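Local coordinates for sigma regulatory family protein-PP2C phosphatase (Chlamydia trachomatis serovar L2, PDB 6MAB) that probably acts as a membrane-bound phosphatase in sigma-factor regulation, here represented by its periplasmic sensor domain, which has been linked to control of the TCA cycle, at residues A171-N176 and V190-T195; N231-C236 and R255-E260. All blocks are in the same frame, centred on the assembly; numbering follows the deposited sequence. Where two conformers were deposited one is given.

Both contacts belong to the C-terminal of the two sheet modules and share its antiparallel sheet, in which strands 169-174 and 254-261 are neighbours. Interaction 1 brings a loop up against the end of the first of these strands; interaction 2 joins the second to strand 232-237, two places away across the sheet. Their centres lie about 11 Å apart. Leu173 packs against Leu257, so the apolar layers are continuous, and Ala171 N probably hydrogen-bonds Leu257 O between the paired strands. Interaction 2 is buried and wholly apolar, made of aromatic and aliphatic groups. Interaction 1 begins with buried aliphatic side chains but ends at an exposed histidine and a water.

Interaction 1: A171-N176 and V190-T195; sequences AILSKN and VSIHKT
Leu173 and Ile192 meet through single terminal methyls, CD2 of the leucine lying 4.1 Å from CD1 of the isoleucine, while the two side chains cross at roughly a right angle. Ile192 puts its longer branch between its own backbone N and carbonyl carbon (chi1 65°) and then runs it out extended, which carries CD1 to the strand. Ile179 of the adjoining strand 179-182 touches both residues and helps to close this buried patch. The contact thus seats the loop that follows strand 179-182 on one face of the sheet, at the end of strand 169-174, in a module whose strand order is consistent with the PAS-like Cache folds of extracellular sensors. Next along the loop, His193 holds CG anti to its carbonyl carbon (chi1 -61°), which brings the ring edge round to the turn at Lys175 and Asn176. Asn176 O lies near the ring plane, 3.6 Å from His193 NE2, too far to count as a bond; a water 2.8 Å from the same NE2 also sits in plane and reaches Lys175 O weakly. CG1 of Ile192 lies over the centre of the imidazole, 3.8 Å above its plane. An ST turn shapes this corner: Ser191 OG accepts from His193 N (3.1 Å, 165°) and donates to Thr195 O at 3.0 Å. Gln200 NE2 hydrogen-bonds both Ser191 OG and Asn176 O, in the turn beyond the strand.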
loop_
_atom_site.group_PDB
_atom_site.type_symbol
_atom_site.label_atom_id
_atom_site.label_comp_id
_atom_site.label_asym_id
_atom_site.label_seq_id
_atom_site.Cartn_x
_atom_site.Cartn_y
_atom_site.Cartn_z
ATOM N N ALA A 171 -6.917 -7.476 -6.333
ATOM C CA ALA A 171 -5.492 -7.512 -6.029
ATOM C C ALA A 171 -5.016 -6.086 -5.793
ATOM O O ALA A 171 -5.405 -5.167 -6.514
ATOM C CB ALA A 171 -4.689 -8.142 -7.142
ATOM N N ILE A 172 -4.206 -5.913 -4.753
ATOM C CA ILE A 172 -3.554 -4.645 -4.453
ATOM C C ILE A 172 -2.177 -4.669 -5.095
ATOM O O ILE A 172 -1.394 -5.604 -4.851
ATOM C CB ILE A 172 -3.441 -4.429 -2.937
ATOM C CG1 ILE A 172 -4.817 -4.514 -2.272
ATOM C CG2 ILE A 172 -2.719 -3.114 -2.616
ATOM C CD1 ILE A 172 -5.838 -3.511 -2.756
ATOM N N LEU A 173 -1.892 -3.655 -5.916
ATOM C CA LEU A 173 -0.695 -3.596 -6.758
ATOM C C LEU A 173 0.225 -2.485 -6.291
ATOM O O LEU A 173 -0.206 -1.343 -6.122
ATOM C CB LEU A 173 -1.048 -3.320 -8.226
ATOM C CG LEU A 173 -1.453 -4.429 -9.175
ATOM C CD1 LEU A 173 -2.357 -5.442 -8.516
ATOM C CD2 LEU A 173 -2.109 -3.758 -10.371
ATOM N N SER A 174 1.512 -2.804 -6.164
ATOM C CA SER A 174 2.512 -1.767 -5.976
ATOM C C SER A 174 2.676 -0.956 -7.261
ATOM O O SER A 174 2.251 -1.357 -8.350
ATOM C CB SER A 174 3.846 -2.393 -5.578
ATOM O OG SER A 174 4.477 -2.928 -6.728
ATOM N N LYS A 175 3.347 0.186 -7.126
ATOM C CA LYS A 175 3.518 1.111 -8.243
ATOM C C LYS A 175 4.230 0.467 -9.436
ATOM O O LYS A 175 3.882 0.746 -10.596
ATOM C CB LYS A 175 4.294 2.340 -7.764
ATOM C CG LYS A 175 4.386 3.464 -8.786
ATOM C CD LYS A 175 5.149 4.666 -8.236
ATOM N N ASN A 176 5.250 -0.362 -9.185
ATOM C CA ASN A 176 6.033 -0.971 -10.256
ATOM C C ASN A 176 5.495 -2.337 -10.673
ATOM O O ASN A 176 6.171 -3.060 -11.412
ATOM C CB ASN A 176 7.518 -1.153 -9.874
ATOM C CG ASN A 176 8.199 0.117 -9.414
ATOM O OD1 ASN A 176 8.988 0.106 -8.454
ATOM N ND2 ASN A 176 7.967 1.200 -10.132
ATOM N N VAL A 190 3.689 -11.467 -6.958
ATOM C CA VAL A 190 3.886 -11.847 -8.347
ATOM C C VAL A 190 3.782 -10.587 -9.184
ATOM O O VAL A 190 3.020 -9.670 -8.861
ATOM C CB VAL A 190 2.840 -12.898 -8.783
ATOM C CG1 VAL A 190 2.904 -13.170 -10.266
ATOM C CG2 VAL A 190 3.050 -14.202 -7.967
ATOM N N SER A 191 4.558 -10.543 -10.262
ATOM C CA SER A 191 4.542 -9.422 -11.191
ATOM C C SER A 191 3.384 -9.504 -12.186
ATOM O O SER A 191 3.103 -10.558 -12.759
ATOM C CB SER A 191 5.858 -9.367 -11.961
ATOM O OG SER A 191 5.798 -8.333 -12.931
ATOM N N ILE A 192 2.735 -8.362 -12.427
ATOM C CA ILE A 192 1.721 -8.302 -13.479
ATOM C C ILE A 192 2.264 -8.130 -14.883
ATOM O O ILE A 192 1.478 -8.146 -15.835
ATOM C CB ILE A 192 0.748 -7.136 -13.248
ATOM C CG1 ILE A 192 1.482 -5.797 -13.367
ATOM C CG2 ILE A 192 0.076 -7.289 -11.882
ATOM C CD1 ILE A 192 0.550 -4.595 -13.441
ATOM N N HIS A 193 3.568 -7.930 -15.058
ATOM C CA HIS A 193 4.134 -7.660 -16.371
ATOM C C HIS A 193 4.574 -8.961 -17.042
ATOM O O HIS A 193 4.382 -10.054 -16.503
ATOM C CB HIS A 193 5.279 -6.664 -16.233
ATOM C CG HIS A 193 4.838 -5.350 -15.674
ATOM N ND1 HIS A 193 3.850 -4.591 -16.265
ATOM C CD2 HIS A 193 5.218 -4.676 -14.564
ATOM C CE1 HIS A 193 3.644 -3.502 -15.543
ATOM N NE2 HIS A 193 4.461 -3.529 -14.505
ATOM N N LYS A 194 5.204 -8.847 -18.224
ATOM C CA LYS A 194 5.694 -10.029 -18.924
ATOM C C LYS A 194 6.896 -10.623 -18.209
ATOM O O LYS A 194 7.124 -11.830 -18.285
ATOM C CB LYS A 194 6.061 -9.676 -20.361
ATOM C CG LYS A 194 6.529 -10.853 -21.226
ATOM C CD LYS A 194 6.803 -10.401 -22.653
ATOM N N THR A 195 7.642 -9.790 -17.481
ATOM C CA THR A 195 8.862 -10.188 -16.804
ATOM C C THR A 195 8.766 -9.803 -15.341
ATOM O O THR A 195 7.939 -8.982 -14.942
ATOM C CB THR A 195 10.088 -9.501 -17.412
ATOM O OG1 THR A 195 9.900 -8.074 -17.314
ATOM C CG2 THR A 195 10.270 -9.939 -18.860
HETATM O O HOH W 1 3.332 -1.240 -13.262
#

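Interaction 2: N231-C236 and R255-E260; sequences NFVSFC and RILTYE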
loop_
_atom_site.group_PDB
_atom_site.type_symbol
_atom_site.label_atom_id
_atom_site.label_comp_id
_atom_site.label_asym_id
_atom_site.label_seq_id
_atom_site.Cartn_x
_atom_site.Cartn_y
_atom_site.Cartn_z
ATOM N N ASN A 231 -7.879 0.624 -19.476
ATOM C CA ASN A 231 -7.399 -0.022 -18.255
ATOM C C ASN A 231 -7.994 -1.403 -18.025
ATOM O O ASN A 231 -7.873 -1.933 -16.919
ATOM C CB ASN A 231 -7.649 0.858 -17.028
ATOM C CG ASN A 231 -6.972 2.220 -17.137
ATOM O OD1 ASN A 231 -7.610 3.254 -16.969
ATOM N ND2 ASN A 231 -5.679 2.215 -17.419
ATOM N N PHE A 232 -8.611 -2.020 -19.032
ATOM C CA PHE A 232 -9.011 -3.410 -18.911
ATOM C C PHE A 232 -7.913 -4.318 -19.441
ATOM O O PHE A 232 -7.177 -3.962 -20.375
ATOM C CB PHE A 232 -10.318 -3.670 -19.664
ATOM C CG PHE A 232 -11.521 -3.006 -19.020
ATOM C CD1 PHE A 232 -12.179 -3.620 -17.961
ATOM C CD2 PHE A 232 -11.972 -1.783 -19.461
ATOM C CE1 PHE A 232 -13.284 -3.011 -17.376
ATOM C CE2 PHE A 232 -13.070 -1.176 -18.873
ATOM C CZ PHE A 232 -13.716 -1.790 -17.829
ATOM N N VAL A 233 -7.812 -5.495 -18.824
ATOM C CA VAL A 233 -6.742 -6.445 -19.104
ATOM C C VAL A 233 -7.276 -7.868 -19.112
ATOM O O VAL A 233 -8.330 -8.171 -18.552
ATOM C CB VAL A 233 -5.615 -6.331 -18.066
ATOM C CG1 VAL A 233 -4.979 -4.940 -18.125
ATOM C CG2 VAL A 233 -6.173 -6.628 -16.670
ATOM N N SER A 234 -6.498 -8.762 -19.728
ATOM C CA SER A 234 -6.748 -10.191 -19.650
ATOM C C SER A 234 -5.485 -10.881 -19.156
ATOM O O SER A 234 -4.371 -10.396 -19.365
ATOM C CB SER A 234 -7.173 -10.789 -21.015
ATOM O OG SER A 234 -6.129 -10.700 -21.968
ATOM N N PHE A 235 -5.683 -12.000 -18.473
ATOM C CA PHE A 235 -4.576 -12.821 -17.999
ATOM C C PHE A 235 -5.144 -14.181 -17.627
ATOM O O PHE A 235 -6.355 -14.393 -17.652
ATOM C CB PHE A 235 -3.842 -12.154 -16.826
ATOM C CG PHE A 235 -4.680 -11.930 -15.612
ATOM C CD1 PHE A 235 -5.562 -10.851 -15.557
ATOM C CD2 PHE A 235 -4.550 -12.750 -14.506
ATOM C CE1 PHE A 235 -6.321 -10.617 -14.421
ATOM C CE2 PHE A 235 -5.296 -12.537 -13.372
ATOM C CZ PHE A 235 -6.175 -11.456 -13.315
ATOM N N CYS A 236 -4.248 -15.113 -17.310
ATOM C CA CYS A 236 -4.638 -16.453 -16.903
ATOM C C CYS A 236 -4.148 -16.736 -15.492
ATOM O O CYS A 236 -3.075 -16.274 -15.079
ATOM C CB CYS A 236 -4.081 -17.503 -17.868
ATOM S SG CYS A 236 -4.859 -17.452 -19.477
ATOM N N ARG A 255 -2.147 0.680 -6.700
ATOM C CA ARG A 255 -3.213 0.489 -7.663
ATOM C C ARG A 255 -4.095 -0.646 -7.182
ATOM O O ARG A 255 -3.698 -1.446 -6.339
ATOM C CB ARG A 255 -2.673 0.164 -9.073
ATOM C CG ARG A 255 -1.594 1.119 -9.578
ATOM C CD ARG A 255 -1.620 1.249 -11.104
ATOM N NE ARG A 255 -0.801 0.270 -11.793
ATOM C CZ ARG A 255 -0.823 0.091 -13.112
ATOM N NH1 ARG A 255 -1.637 0.819 -13.873
ATOM N NH2 ARG A 255 -0.040 -0.817 -13.675
ATOM N N ILE A 256 -5.293 -0.726 -7.743
ATOM C CA ILE A 256 -6.225 -1.803 -7.448
ATOM C C ILE A 256 -6.561 -2.499 -8.761
ATOM O O ILE A 256 -6.935 -1.843 -9.742
ATOM C CB ILE A 256 -7.506 -1.291 -6.764
ATOM C CG1 ILE A 256 -7.198 -0.738 -5.373
ATOM C CG2 ILE A 256 -8.516 -2.394 -6.601
ATOM C CD1 ILE A 256 -8.355 0.059 -4.803
ATOM N N LEU A 257 -6.426 -3.817 -8.772
ATOM C CA LEU A 257 -6.836 -4.662 -9.887
ATOM C C LEU A 257 -8.069 -5.434 -9.442
ATOM O O LEU A 257 -7.987 -6.231 -8.507
ATOM C CB LEU A 257 -5.714 -5.637 -10.282
ATOM C CG LEU A 257 -6.128 -6.750 -11.255
ATOM C CD1 LEU A 257 -6.429 -6.251 -12.648
ATOM C CD2 LEU A 257 -4.994 -7.799 -11.302
ATOM N N THR A 258 -9.221 -5.198 -10.075
ATOM C CA THR A 258 -10.334 -6.125 -9.881
ATOM C C THR A 258 -10.356 -7.108 -11.049
ATOM O O THR A 258 -9.932 -6.781 -12.154
ATOM C CB THR A 258 -11.658 -5.390 -9.764
ATOM O OG1 THR A 258 -11.768 -4.485 -10.856
ATOM C CG2 THR A 258 -11.709 -4.632 -8.438
ATOM N N TYR A 259 -10.803 -8.333 -10.791
ATOM C CA TYR A 259 -10.743 -9.346 -11.836
ATOM C C TYR A 259 -11.806 -10.395 -11.569
ATOM O O TYR A 259 -12.330 -10.518 -10.454
ATOM C CB TYR A 259 -9.322 -9.970 -11.959
ATOM C CG TYR A 259 -8.830 -10.767 -10.738
ATOM C CD1 TYR A 259 -8.276 -10.121 -9.644
ATOM C CD2 TYR A 259 -8.933 -12.157 -10.695
ATOM C CE1 TYR A 259 -7.841 -10.828 -8.513
ATOM C CE2 TYR A 259 -8.484 -12.872 -9.568
ATOM C CZ TYR A 259 -7.950 -12.189 -8.492
ATOM O OH TYR A 259 -7.522 -12.869 -7.361
ATOM N N GLU A 260 -12.115 -11.149 -12.621
ATOM C CA GLU A 260 -13.184 -12.136 -12.603
ATOM C C GLU A 260 -12.930 -13.109 -13.744
ATOM O O GLU A 260 -12.302 -12.755 -14.748
ATOM C CB GLU A 260 -14.552 -11.454 -12.765
ATOM C CG GLU A 260 -15.742 -12.393 -12.810
ATOM C CD GLU A 260 -15.881 -13.264 -11.560
ATOM O OE1 GLU A 260 -15.066 -14.211 -11.366
ATOM O OE2 GLU A 260 -16.823 -12.999 -10.771
#
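The end of the Phe235 ring rests against the base of the Tyr259 side chain, with CZ 3.7 Å from the tyrosine CB and 3.8 Å from its CG. The two rings form an offset edge-to-face pair, the phenylalanine edge directed to the tyrosine face, with centroids 5.7 Å apart and planes at 62°. A chi1 of 62° sets the Phe235 ring between its own backbone N and carbonyl carbon, from where CZ reaches Tyr259, and the two side chains cross at about a right angle. Leu257 extends this packed zone by using both methyls: CD1 meets Val233 CG2 at 4.0 Å, and CD2 lies 4.3 Å from Phe235 CZ. Toward Asn231 and Arg255 the contact is looser: both CB atoms point to the other segment, yet the nearest pair there, Asn231 ND2 and Arg255 NH1, is 5.6 Å apart, beyond contact, and both residues have some access to solvent. Strands 232-237 and 254-261 are not direct partners; strand 240-249 pairs with each, and the axes of the two segments, inclined at 59°, reflect the usual twist of a beta sheet accumulated over two steps. Helix 2-31 packs on the other face through Ile256 and Thr258. With Tyr259 OH engaged by Asp184 OD2 and only aliphatic or aromatic carbons meeting across the segments, the link probably rests on dispersion and on the weak electrostatics of the ring pair.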